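Local coordinates for protein globin II, extracellular (Lumbricus terrestris, PDB 1X9F) that probably carries oxygen at its haem iron, as one globin subunit of erythrocruorin, the giant extracellular haemoglobin of the earthworm, at residues 91-94 / 95-99; 27-30 / 31-35; 79-82 / 83-86; 12-15 / 16-20; 105-108 / 109-112. One frame throughout, in Å; residues are numbered along the deposited sequence.

Contact 1 (91-94 / 95-99); sequences HLQV and QHEGR. With HEM (protoporphyrin IX containing Fe), chain O.
The proximal haem site of the globin fold lies at the C-terminal end of helix 82-96, the F helix of the family, where Leu92 and His96 meet one turn apart. His96 NE2 binds the haem iron at 2.1 Å. The other ring nitrogen, ND1, donates to Leu92 O at 2.8 Å, with an N-H...O angle of 172°. That oxygen lies in the imidazole plane at the ring edge, whereas ND1 stands above the carbonyl plane and so is not on a lone pair. Held at both nitrogens, the ring has its rotation fixed, and the carbonyl would be expected to polarise it toward the metal. Gln95 runs out extended beyond CG and carries its amide across His91, the two planes 63° apart. Its OE1 sits 3.7 Å from Leu92 CD2 and 3.6 Å from HEM CBA on a propionate arm. His91 NE2 is hydrogen-bonded to a propionate oxygen of a second haem, to which Gln95 NE2 adds a weak bond. With an alanine at Gln95, the propionate arm and Leu92 CD2 would probably lose their shared neighbour, and the second haem its weak amide bond. As the helix ends, Gln93 O accepts from both His96 N and Glu97 N. Arg99 NE then turns back to Gln95 O at 2.8 Å, and HEM CAD lies 3.6 Å above the Arg99 guanidinium plane, over its centre.

Contact 2 (27-30 / 31-35); sequences EAFS and QAIWR. With CMO (carbon monoxide), chain P.
On helix 23-40, the B helix of the globin fold, Phe29 and Ile33 pack one turn apart in a CH-pi contact. Ile33 CD1 comes over one face of the Phe29 ring, 3.9 Å from its centroid and 21° off the normal, so it sits offset toward the CE2-CZ rim. The torsions bring them together: Phe29 CG is anti to the backbone N (chi1 -178°), while Ile33 CG1 lies beside its own backbone N and extends back toward Phe29. Underneath, Ile33 N donates to Phe29 O at 3.2 Å. Trp34 departs in another direction, into the pocket of the bound carbon monoxide that it shares with Phe48, His64 and Val68. Phe48 meets the indole edge-to-face, and Phe109 meets it with the planes at about 40°. With an alanine in place of Trp34, the ligand pocket would probably lose its indole wall, leaving Phe48 and Phe109 without the ring they pack on. The model puts the indole too near the carbon monoxide oxygen for that distance to be trusted. Ser30 OG reaches Arg26 O and Asp66 OD2, joining this helix to helix 59-77. Ser30 O takes a weak bond from Trp34 N at 3.4 Å and lies 3.6 Å from Trp34 CD1.

Contact 3 (79-82 / 83-86); sequences LDQP and ATLK
Leu79 overlaps Leu85 through one methyl each, CD2 to CD2 at 4.1 Å, the two side chains meeting at a slant. Leu79 belongs to the turn ahead of helix 82-96 and Leu85 to that helix's first turn, so the contact folds the turn against the helix start. Leu85 reaches back because its CG is anti to the backbone N (chi1 174°), and Cys133 and Ile137 of helix 127-142 also pack on Leu79. Gln81 holds the N-cap position. Its backbone O accepts from Leu85 N at 2.9 Å with an N-H...O angle of 164°, and Pro82 O accepts from Lys86 N at 2.9 Å. Pro82 suits the first helical position, where its missing N-H costs no helix bond. Gln81 and Thr84 lie side by side, pointing the same way, and a water joins their ends. That water donates to Gln81 OE1 at 3.3 Å and is hydrogen-bonded to Thr84 OG1 at 2.9 Å. The other branch, Gln81 NE2, makes a weak bond to Asp80 OD1 at 3.3 Å and a firmer one to Ser29 OG of the neighbouring Globin III subunit. The chemistry is thus divided: methyls face helix 127-142, while a single amide ties the helix start to both a water and a second subunit, which ought to limit its freedom to flip.

Contact 4 (12-15 / 16-20); sequences VKSE and WGRAY
Val12 to Ala19 are alpha-helical on helix 6-20, with each carbonyl from Val12 to Glu15 accepting from the N-H four residues on. Trp16 N to Val12 O is 2.8 Å; the straightest bond of the four, at 169°, joins Gly17 N to Lys13 O, and the most bent, at 138°, Ala19 N to Glu15 O. Arg18 bends at chi2 and chi3, folding back along the helix so that Ser14 O lies over one guanidinium face, 3.9 Å above its plane and toward the rim. It also slants across Glu15, the carboxylate and guanidinium planes 63° apart. Glu15 OE1 and Arg18 NH2 stay 4.6 Å apart, beyond a salt bridge, with a water between them. The water donates to Glu15 OE1 at 2.8 Å and accepts from Arg18 NH2 at 3.0 Å, in the guanidinium plane. The stronger partners of both belong to the chain of another protein: an acidic side chain for Arg18 NH1 and a polar one for Glu15 OE1. Trp16 points inward and sets CZ2 over the centre of the Tyr20 ring, 3.4 Å above it. This face of the A helix seals against three others: Trp16 on Leu72 and Ile76 of helix 59-77, with NE1 bonded to Asp73; Ala19 on Leu121 of helix 103-121; and Val12 on Trp130 of helix 127-142.

Contact 5 (105-108 / 109-112); sequences YFDA and FKTA. With HEM (protoporphyrin IX containing Fe), chain O.
Asp107 O accepts twice from Thr111, from the backbone N at 3.2 Å and from the side-chain OG1 at 3.2 Å, the two donors reaching it from opposite faces of the carbonyl plane. The hydroxyl comes back over the previous turn because OG1 is anti to its own carbonyl carbon (chi1 -62°), so the helix itself satisfies this polar group. Asp107 and Lys110 meet through a water that donates to OD1 at 2.6 Å and accepts from NZ at 3.1 Å. Their charged atoms, Asp107 OD1 and Lys110 NZ, remain 4.7 Å apart, and Lys110 has direct salt bridges to Asp131 and Asp135 of helix 127-142. The helix side facing the haem carries aromatic rings. Phe106 turns one face to the methyl HEM CMC, which lies 3.8 Å above the ring plane near its rim. Phe109, a turn later, has CG anti to the backbone N (chi1 -167°), which sends CE1 to within 3.5 Å of HEM CBB. Tyr105 CB touches the other side arm, HEM CBC, at 3.8 Å. Three aromatics from neighbouring turns thus rest on the methyl and vinyl rim of the porphyrin, as expected of the G helix in the haem pocket of a globin.

How the contacts relate
Contacts 2, 4 and 5 are buried, whereas contacts 1 and 3, at the two ends of helix 82-96, are partly buried; every contact but 5 touches another protein chain. Contacts 1 and 5 both touch the haem, one by metal coordination and the other by aromatic packing, and contact 2 brings a wall of the carbon monoxide pocket. Contact 2 joins the core: Trp34 CZ2 lies 3.3 Å from Phe109 CE2 of contact 5, and Phe29 CE2 is 3.7 Å from Trp16 CZ3 of contact 4. Charge, by contrast, links contacts 3 and 4, where Asp80 OD1 and Lys13 NZ form a salt bridge at 3.0 Å. Waters bridge side chains in contacts 3, 4 and 5.

Contact 1 (91-94 / 95-99)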
# COMPACT_ATOMS: atom_id res chain seq x y z
N HIS B 91 -2.16 49.22 -20.10
CA HIS B 91 -2.10 49.51 -18.67
C HIS B 91 -0.67 49.81 -18.25
O HIS B 91 -0.40 50.80 -17.56
CB HIS B 91 -2.67 48.34 -17.86
CG HIS B 91 -2.81 48.63 -16.39
ND1 HIS B 91 -3.88 49.33 -15.88
CD2 HIS B 91 -2.03 48.30 -15.34
CE1 HIS B 91 -3.75 49.43 -14.57
NE2 HIS B 91 -2.63 48.81 -14.21
N LEU B 92 0.26 48.95 -18.69
CA LEU B 92 1.68 49.09 -18.39
C LEU B 92 2.27 50.34 -19.03
O LEU B 92 3.06 51.06 -18.41
CB LEU B 92 2.45 47.85 -18.84
CG LEU B 92 2.17 46.51 -18.15
CD1 LEU B 92 2.87 45.37 -18.88
CD2 LEU B 92 2.60 46.55 -16.69
N GLN B 93 1.89 50.58 -20.29
CA GLN B 93 2.35 51.75 -21.02
C GLN B 93 1.95 53.03 -20.32
O GLN B 93 2.74 53.97 -20.26
CB GLN B 93 1.79 51.76 -22.45
CG GLN B 93 2.07 53.05 -23.20
CD GLN B 93 1.19 53.21 -24.41
OE1 GLN B 93 -0.04 53.26 -24.30
NE2 GLN B 93 1.81 53.30 -25.58
N VAL B 94 0.74 53.07 -19.78
CA VAL B 94 0.30 54.23 -19.01
C VAL B 94 1.19 54.41 -17.78
O VAL B 94 1.53 55.54 -17.42
CB VAL B 94 -1.21 54.14 -18.62
CG1 VAL B 94 -1.58 55.16 -17.54
CG2 VAL B 94 -2.09 54.33 -19.86
N GLN B 95 1.59 53.31 -17.15
CA GLN B 95 2.45 53.38 -15.97
C GLN B 95 3.89 53.79 -16.29
O GLN B 95 4.61 54.23 -15.39
CB GLN B 95 2.43 52.06 -15.21
CG GLN B 95 1.13 51.81 -14.48
CD GLN B 95 1.00 50.39 -13.97
OE1 GLN B 95 1.57 49.44 -14.54
NE2 GLN B 95 0.24 50.22 -12.90
N HIS B 96 4.31 53.66 -17.55
CA HIS B 96 5.68 54.03 -17.95
C HIS B 96 5.82 55.36 -18.71
O HIS B 96 6.89 55.97 -18.68
CB HIS B 96 6.34 52.90 -18.74
CG HIS B 96 6.67 51.71 -17.91
ND1 HIS B 96 5.73 50.76 -17.59
CD2 HIS B 96 7.82 51.32 -17.31
CE1 HIS B 96 6.29 49.83 -16.83
NE2 HIS B 96 7.55 50.15 -16.65
N GLU B 97 4.76 55.77 -19.41
CA GLU B 97 4.74 57.07 -20.10
C GLU B 97 4.85 58.17 -19.05
O GLU B 97 4.20 58.11 -18.00
CB GLU B 97 3.44 57.25 -20.91
CG GLU B 97 2.19 57.30 -20.04
CD GLU B 97 0.92 57.66 -20.79
OE1 GLU B 97 0.20 58.57 -20.33
OE2 GLU B 97 0.63 57.02 -21.82
N GLY B 98 5.68 59.16 -19.31
CA GLY B 98 6.02 60.14 -18.29
C GLY B 98 7.45 59.91 -17.85
O GLY B 98 8.25 60.84 -17.85
N ARG B 99 7.77 58.67 -17.49
CA ARG B 99 9.13 58.33 -17.10
C ARG B 99 10.05 58.45 -18.31
O ARG B 99 9.64 58.13 -19.44
CB ARG B 99 9.17 56.92 -16.51
CG ARG B 99 8.07 56.71 -15.49
CD ARG B 99 7.85 55.28 -15.08
NE ARG B 99 6.83 55.19 -14.04
CZ ARG B 99 6.99 55.64 -12.80
NH1 ARG B 99 8.13 56.21 -12.43
NH2 ARG B 99 6.00 55.52 -11.92
CHA HEM O . 7.12 50.09 -12.53
CHB HEM O . 6.42 46.41 -15.66
CHC HEM O . 10.50 47.65 -18.07
CHD HEM O . 11.06 51.50 -15.07
C1A HEM O . 6.59 48.87 -13.16
C2A HEM O . 5.48 48.24 -12.61
C3A HEM O . 5.23 47.11 -13.51
C4A HEM O . 6.29 47.30 -14.52
CMA HEM O . 4.16 46.05 -13.43
CAA HEM O . 4.73 48.57 -11.35
CBA HEM O . 3.53 49.47 -11.56
CGA HEM O . 2.99 49.76 -10.18
O1A HEM O . 2.30 48.90 -9.60
O2A HEM O . 3.26 50.87 -9.67
C1B HEM O . 7.53 46.44 -16.62
C2B HEM O . 7.63 45.46 -17.58
C3B HEM O . 8.76 45.83 -18.23
C4B HEM O . 9.27 46.97 -17.66
CMB HEM O . 6.73 44.28 -17.85
CAB HEM O . 9.20 45.10 -19.25
CBB HEM O . 9.53 44.33 -20.27
C1C HEM O . 11.05 48.83 -17.39
C2C HEM O . 12.26 49.37 -17.81
C3C HEM O . 12.41 50.45 -16.97
C4C HEM O . 11.31 50.48 -16.12
CMC HEM O . 13.12 48.85 -18.93
CAC HEM O . 13.57 51.38 -17.01
CBC HEM O . 14.81 50.88 -16.88
C1D HEM O . 9.97 51.46 -14.07
C2D HEM O . 9.92 52.38 -13.03
C3D HEM O . 8.82 52.02 -12.28
C4D HEM O . 8.29 50.85 -13.00
CMD HEM O . 10.86 53.53 -12.77
CAD HEM O . 8.27 52.68 -11.04
CBD HEM O . 9.13 52.38 -9.82
CGD HEM O . 8.46 53.04 -8.64
O1D HEM O . 7.32 52.66 -8.30
O2D HEM O . 9.07 53.95 -8.05
NA HEM O . 7.09 48.38 -14.33
NB HEM O . 8.50 47.38 -16.63
NC HEM O . 10.42 49.49 -16.38
ND HEM O . 9.01 50.51 -14.08
FE HEM O . 8.71 48.99 -15.40

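Contact 2 (27-30 / 31-35)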
# COMPACT_ATOMS: atom_id res chain seq x y z
N GLU B 27 12.04 35.29 -6.03
CA GLU B 27 12.74 36.50 -5.59
C GLU B 27 14.12 36.58 -6.21
O GLU B 27 14.49 37.60 -6.78
CB GLU B 27 12.90 36.54 -4.06
CG GLU B 27 11.60 36.77 -3.30
CD GLU B 27 11.86 36.88 -1.82
OE1 GLU B 27 12.14 35.85 -1.17
OE2 GLU B 27 11.79 38.01 -1.29
N ALA B 28 14.88 35.48 -6.11
CA ALA B 28 16.24 35.41 -6.63
C ALA B 28 16.24 35.68 -8.13
O ALA B 28 17.08 36.43 -8.65
CB ALA B 28 16.84 34.03 -6.34
N PHE B 29 15.26 35.09 -8.81
CA PHE B 29 15.04 35.27 -10.23
C PHE B 29 14.76 36.73 -10.58
O PHE B 29 15.36 37.27 -11.51
CB PHE B 29 13.88 34.37 -10.64
CG PHE B 29 13.56 34.41 -12.10
CD1 PHE B 29 14.43 33.87 -13.04
CD2 PHE B 29 12.36 34.95 -12.53
CE1 PHE B 29 14.12 33.89 -14.39
CE2 PHE B 29 12.03 34.97 -13.89
CZ PHE B 29 12.92 34.44 -14.82
N SER B 30 13.85 37.35 -9.83
CA SER B 30 13.54 38.76 -9.99
C SER B 30 14.78 39.63 -9.86
O SER B 30 14.94 40.59 -10.61
CB SER B 30 12.54 39.20 -8.92
OG SER B 30 11.26 38.64 -9.16
N GLN B 31 15.63 39.30 -8.89
CA GLN B 31 16.83 40.10 -8.61
C GLN B 31 17.91 39.90 -9.67
O GLN B 31 18.55 40.87 -10.09
CB GLN B 31 17.41 39.76 -7.24
CG GLN B 31 16.45 39.95 -6.10
CD GLN B 31 17.08 39.59 -4.77
OE1 GLN B 31 17.76 40.42 -4.16
NE2 GLN B 31 16.86 38.36 -4.32
N ALA B 32 18.10 38.65 -10.08
CA ALA B 32 19.03 38.31 -11.14
C ALA B 32 18.77 39.15 -12.39
O ALA B 32 19.72 39.67 -12.99
CB ALA B 32 18.95 36.83 -11.46
N ILE B 33 17.50 39.32 -12.75
CA ILE B 33 17.15 40.11 -13.94
C ILE B 33 17.50 41.60 -13.79
O ILE B 33 18.13 42.17 -14.69
CB ILE B 33 15.66 39.90 -14.35
CG1 ILE B 33 15.44 38.47 -14.87
CG2 ILE B 33 15.27 40.90 -15.45
CD1 ILE B 33 13.98 38.02 -14.86
N TRP B 34 17.12 42.20 -12.66
CA TRP B 34 17.44 43.62 -12.40
C TRP B 34 18.93 43.91 -12.26
O TRP B 34 19.40 44.95 -12.75
CB TRP B 34 16.58 44.21 -11.26
CG TRP B 34 15.26 44.56 -11.81
CD1 TRP B 34 14.07 43.92 -11.60
CD2 TRP B 34 15.00 45.58 -12.78
NE1 TRP B 34 13.08 44.51 -12.35
CE2 TRP B 34 13.63 45.53 -13.08
CE3 TRP B 34 15.80 46.54 -13.41
CZ2 TRP B 34 13.04 46.39 -13.99
CZ3 TRP B 34 15.21 47.40 -14.31
CH2 TRP B 34 13.85 47.33 -14.60
N ARG B 35 19.67 43.01 -11.64
CA ARG B 35 21.13 43.15 -11.57
C ARG B 35 21.78 43.06 -12.93
O ARG B 35 22.72 43.81 -13.22
CB ARG B 35 21.73 42.09 -10.65
CG ARG B 35 21.48 42.42 -9.21
CD ARG B 35 21.74 41.27 -8.30
NE ARG B 35 21.50 41.69 -6.93
CZ ARG B 35 21.17 40.87 -5.94
NH1 ARG B 35 21.03 39.57 -6.15
NH2 ARG B 35 20.97 41.36 -4.72
C CMO P . 10.09 47.84 -14.12
O CMO P . 11.10 47.82 -13.36

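Contact 3 (79-82 / 83-86)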
# COMPACT_ATOMS: atom_id res chain seq x y z
N LEU B 79 0.13 35.93 -24.52
CA LEU B 79 0.65 36.07 -25.87
C LEU B 79 -0.31 35.44 -26.88
O LEU B 79 -0.39 35.88 -28.03
CB LEU B 79 2.04 35.44 -26.01
CG LEU B 79 3.20 36.25 -25.45
CD1 LEU B 79 4.45 35.41 -25.39
CD2 LEU B 79 3.44 37.53 -26.25
N ASP B 80 -1.03 34.42 -26.43
CA ASP B 80 -2.03 33.75 -27.26
C ASP B 80 -3.41 34.41 -27.22
O ASP B 80 -4.33 33.96 -27.90
CB ASP B 80 -2.13 32.27 -26.88
CG ASP B 80 -2.66 32.06 -25.47
OD1 ASP B 80 -2.14 32.71 -24.53
OD2 ASP B 80 -3.59 31.27 -25.21
N GLN B 81 -3.55 35.48 -26.43
CA GLN B 81 -4.80 36.24 -26.36
C GLN B 81 -4.52 37.72 -26.62
O GLN B 81 -4.42 38.52 -25.68
CB GLN B 81 -5.48 36.05 -25.01
CG GLN B 81 -5.63 34.60 -24.58
CD GLN B 81 -5.61 34.46 -23.08
OE1 GLN B 81 -6.43 35.04 -22.38
NE2 GLN B 81 -4.66 33.68 -22.57
N PRO B 82 -4.39 38.07 -27.90
CA PRO B 82 -3.99 39.42 -28.33
C PRO B 82 -4.82 40.56 -27.74
O PRO B 82 -4.25 41.59 -27.37
CB PRO B 82 -4.16 39.37 -29.85
CG PRO B 82 -4.95 38.14 -30.13
CD PRO B 82 -4.60 37.17 -29.05
N ALA B 83 -6.13 40.39 -27.67
CA ALA B 83 -7.01 41.42 -27.12
C ALA B 83 -6.71 41.73 -25.66
O ALA B 83 -6.66 42.89 -25.26
CB ALA B 83 -8.47 41.03 -27.30
N THR B 84 -6.52 40.67 -24.87
CA THR B 84 -6.19 40.81 -23.46
C THR B 84 -4.78 41.37 -23.29
O THR B 84 -4.56 42.26 -22.47
CB THR B 84 -6.33 39.44 -22.74
OG1 THR B 84 -7.69 39.00 -22.84
CG2 THR B 84 -6.12 39.58 -21.24
N LEU B 85 -3.85 40.87 -24.10
CA LEU B 85 -2.46 41.32 -24.04
C LEU B 85 -2.36 42.82 -24.25
O LEU B 85 -1.68 43.52 -23.50
CB LEU B 85 -1.61 40.59 -25.08
CG LEU B 85 -0.15 41.03 -25.25
CD1 LEU B 85 0.66 40.81 -23.98
CD2 LEU B 85 0.50 40.34 -26.44
N LYS B 86 -3.07 43.29 -25.28
CA LYS B 86 -3.10 44.70 -25.64
C LYS B 86 -3.57 45.53 -24.46
O LYS B 86 -3.01 46.58 -24.16
CB LYS B 86 -4.02 44.91 -26.85
CG LYS B 86 -4.03 46.33 -27.43
CD LYS B 86 -2.87 46.56 -28.41
CE LYS B 86 -3.00 47.92 -29.12
NZ LYS B 86 -2.98 49.07 -28.12
O HOH W 1 -9.26 36.64 -22.26

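Contact 4 (12-15 / 16-20)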
# COMPACT_ATOMS: atom_id res chain seq x y z
N VAL B 12 7.60 30.19 -25.43
CA VAL B 12 7.93 31.17 -24.40
C VAL B 12 7.02 31.05 -23.18
O VAL B 12 7.51 31.19 -22.05
CB VAL B 12 7.96 32.62 -24.95
CG1 VAL B 12 8.17 33.62 -23.81
CG2 VAL B 12 9.05 32.78 -25.99
N LYS B 13 5.73 30.79 -23.38
CA LYS B 13 4.83 30.55 -22.24
C LYS B 13 5.35 29.42 -21.35
O LYS B 13 5.43 29.58 -20.13
CB LYS B 13 3.39 30.28 -22.69
CG LYS B 13 2.66 31.54 -23.14
CD LYS B 13 1.20 31.23 -23.56
CE LYS B 13 0.36 30.80 -22.34
NZ LYS B 13 -1.06 30.58 -22.74
N SER B 14 5.72 28.30 -21.96
CA SER B 14 6.22 27.14 -21.21
C SER B 14 7.55 27.39 -20.53
O SER B 14 7.72 27.07 -19.34
CB SER B 14 6.34 25.92 -22.11
OG SER B 14 5.07 25.36 -22.36
N GLU B 15 8.50 27.95 -21.28
CA GLU B 15 9.82 28.20 -20.74
C GLU B 15 9.77 29.25 -19.63
O GLU B 15 10.55 29.18 -18.68
CB GLU B 15 10.79 28.55 -21.86
CG GLU B 15 10.93 27.36 -22.81
CD GLU B 15 11.88 27.60 -23.96
OE1 GLU B 15 12.20 26.60 -24.66
OE2 GLU B 15 12.30 28.75 -24.19
N TRP B 16 8.84 30.19 -19.74
CA TRP B 16 8.62 31.18 -18.68
C TRP B 16 8.15 30.48 -17.41
O TRP B 16 8.71 30.69 -16.33
CB TRP B 16 7.64 32.27 -19.11
CG TRP B 16 7.19 33.15 -17.98
CD1 TRP B 16 5.98 33.12 -17.35
CD2 TRP B 16 7.96 34.18 -17.33
NE1 TRP B 16 5.94 34.07 -16.35
CE2 TRP B 16 7.14 34.73 -16.32
CE3 TRP B 16 9.26 34.69 -17.51
CZ2 TRP B 16 7.57 35.77 -15.49
CZ3 TRP B 16 9.68 35.73 -16.69
CH2 TRP B 16 8.84 36.26 -15.69
N GLY B 17 7.11 29.66 -17.55
CA GLY B 17 6.59 28.85 -16.45
C GLY B 17 7.69 28.12 -15.70
O GLY B 17 7.79 28.23 -14.48
N ARG B 18 8.53 27.40 -16.44
CA ARG B 18 9.64 26.67 -15.83
C ARG B 18 10.71 27.55 -15.16
O ARG B 18 11.30 27.14 -14.17
CB ARG B 18 10.29 25.74 -16.85
CG ARG B 18 9.95 24.28 -16.64
CD ARG B 18 9.36 23.61 -17.87
NE ARG B 18 10.16 23.86 -19.07
CZ ARG B 18 9.73 23.65 -20.31
NH1 ARG B 18 8.51 23.19 -20.54
NH2 ARG B 18 10.54 23.91 -21.33
N ALA B 19 10.96 28.75 -15.70
CA ALA B 19 12.02 29.62 -15.18
C ALA B 19 11.55 30.53 -14.06
O ALA B 19 12.32 30.90 -13.17
CB ALA B 19 12.60 30.46 -16.31
N TYR B 20 10.27 30.88 -14.11
CA TYR B 20 9.67 31.82 -13.17
C TYR B 20 9.71 31.31 -11.73
O TYR B 20 10.03 32.08 -10.82
CB TYR B 20 8.24 32.14 -13.59
CG TYR B 20 7.58 33.32 -12.91
CD1 TYR B 20 6.19 33.38 -12.79
CD2 TYR B 20 8.33 34.39 -12.41
CE1 TYR B 20 5.57 34.47 -12.18
CE2 TYR B 20 7.72 35.47 -11.80
CZ TYR B 20 6.34 35.50 -11.69
OH TYR B 20 5.73 36.57 -11.09
O HOH W 2 11.00 24.10 -24.32

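Contact 5 (105-108 / 109-112)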
# COMPACT_ATOMS: atom_id res chain seq x y z
N TYR B 105 17.29 51.24 -22.55
CA TYR B 105 16.97 50.55 -21.30
C TYR B 105 16.09 49.32 -21.48
O TYR B 105 16.42 48.26 -20.96
CB TYR B 105 16.33 51.49 -20.30
CG TYR B 105 17.23 52.57 -19.75
CD1 TYR B 105 16.72 53.51 -18.87
CD2 TYR B 105 18.58 52.65 -20.11
CE1 TYR B 105 17.52 54.51 -18.35
CE2 TYR B 105 19.39 53.65 -19.60
CZ TYR B 105 18.85 54.58 -18.72
OH TYR B 105 19.63 55.58 -18.20
N PHE B 106 14.96 49.46 -22.19
CA PHE B 106 14.13 48.30 -22.52
C PHE B 106 14.98 47.25 -23.19
O PHE B 106 14.74 46.05 -23.05
CB PHE B 106 12.98 48.66 -23.47
CG PHE B 106 11.90 49.43 -22.82
CD1 PHE B 106 11.85 50.80 -22.94
CD2 PHE B 106 10.92 48.78 -22.07
CE1 PHE B 106 10.85 51.53 -22.33
CE2 PHE B 106 9.92 49.50 -21.45
CZ PHE B 106 9.88 50.88 -21.58
N ASP B 107 16.00 47.72 -23.90
CA ASP B 107 16.91 46.85 -24.61
C ASP B 107 17.78 46.02 -23.66
O ASP B 107 17.92 44.81 -23.85
CB ASP B 107 17.78 47.66 -25.57
CG ASP B 107 18.45 46.78 -26.59
OD1 ASP B 107 17.76 46.31 -27.52
OD2 ASP B 107 19.68 46.52 -26.56
N ALA B 108 18.36 46.66 -22.65
CA ALA B 108 19.16 45.95 -21.66
C ALA B 108 18.31 44.97 -20.85
O ALA B 108 18.75 43.85 -20.56
CB ALA B 108 19.86 46.93 -20.74
N PHE B 109 17.10 45.40 -20.50
CA PHE B 109 16.18 44.57 -19.76
C PHE B 109 15.92 43.28 -20.52
O PHE B 109 16.00 42.19 -19.95
CB PHE B 109 14.87 45.31 -19.53
CG PHE B 109 13.98 44.66 -18.52
CD1 PHE B 109 12.79 44.06 -18.90
CD2 PHE B 109 14.33 44.64 -17.17
CE1 PHE B 109 11.96 43.45 -17.96
CE2 PHE B 109 13.52 44.03 -16.24
CZ PHE B 109 12.33 43.44 -16.63
N LYS B 110 15.63 43.40 -21.81
CA LYS B 110 15.38 42.24 -22.65
C LYS B 110 16.58 41.29 -22.65
O LYS B 110 16.40 40.07 -22.55
CB LYS B 110 15.06 42.68 -24.08
CG LYS B 110 14.84 41.52 -25.03
CD LYS B 110 14.44 42.00 -26.40
CE LYS B 110 15.66 42.48 -27.19
NZ LYS B 110 15.36 42.44 -28.65
N THR B 111 17.78 41.84 -22.76
CA THR B 111 19.01 41.04 -22.75
C THR B 111 19.13 40.31 -21.43
O THR B 111 19.51 39.13 -21.38
CB THR B 111 20.23 41.95 -22.96
OG1 THR B 111 20.12 42.58 -24.24
CG2 THR B 111 21.52 41.14 -23.08
N ALA B 112 18.80 41.02 -20.35
CA ALA B 112 18.88 40.48 -19.01
C ALA B 112 17.90 39.33 -18.81
O ALA B 112 18.30 38.26 -18.33
CB ALA B 112 18.65 41.59 -17.99
CHA HEM O . 7.12 50.09 -12.53
CHB HEM O . 6.42 46.41 -15.66
CHC HEM O . 10.50 47.65 -18.07
CHD HEM O . 11.06 51.50 -15.07
C1A HEM O . 6.59 48.87 -13.16
C2A HEM O . 5.48 48.24 -12.61
C3A HEM O . 5.23 47.11 -13.51
C4A HEM O . 6.29 47.30 -14.52
CMA HEM O . 4.16 46.05 -13.43
CAA HEM O . 4.73 48.57 -11.35
CBA HEM O . 3.53 49.47 -11.56
CGA HEM O . 2.99 49.76 -10.18
O1A HEM O . 2.30 48.90 -9.60
O2A HEM O . 3.26 50.87 -9.67
C1B HEM O . 7.53 46.44 -16.62
C2B HEM O . 7.63 45.46 -17.58
C3B HEM O . 8.76 45.83 -18.23
C4B HEM O . 9.27 46.97 -17.66
CMB HEM O . 6.73 44.28 -17.85
CAB HEM O . 9.20 45.10 -19.25
CBB HEM O . 9.53 44.33 -20.27
C1C HEM O . 11.05 48.83 -17.39
C2C HEM O . 12.26 49.37 -17.81
C3C HEM O . 12.41 50.45 -16.97
C4C HEM O . 11.31 50.48 -16.12
CMC HEM O . 13.12 48.85 -18.93
CAC HEM O . 13.57 51.38 -17.01
CBC HEM O . 14.81 50.88 -16.88
C1D HEM O . 9.97 51.46 -14.07
C2D HEM O . 9.92 52.38 -13.03
C3D HEM O . 8.82 52.02 -12.28
C4D HEM O . 8.29 50.85 -13.00
CMD HEM O . 10.86 53.53 -12.77
CAD HEM O . 8.27 52.68 -11.04
CBD HEM O . 9.13 52.38 -9.82
CGD HEM O . 8.46 53.04 -8.64
O1D HEM O . 7.32 52.66 -8.30
O2D HEM O . 9.07 53.95 -8.05
NA HEM O . 7.09 48.38 -14.33
NB HEM O . 8.50 47.38 -16.63
NC HEM O . 10.42 49.49 -16.38
ND HEM O . 9.01 50.51 -14.08
FE HEM O . 8.71 48.99 -15.40
O HOH W 3 17.89 44.13 -28.94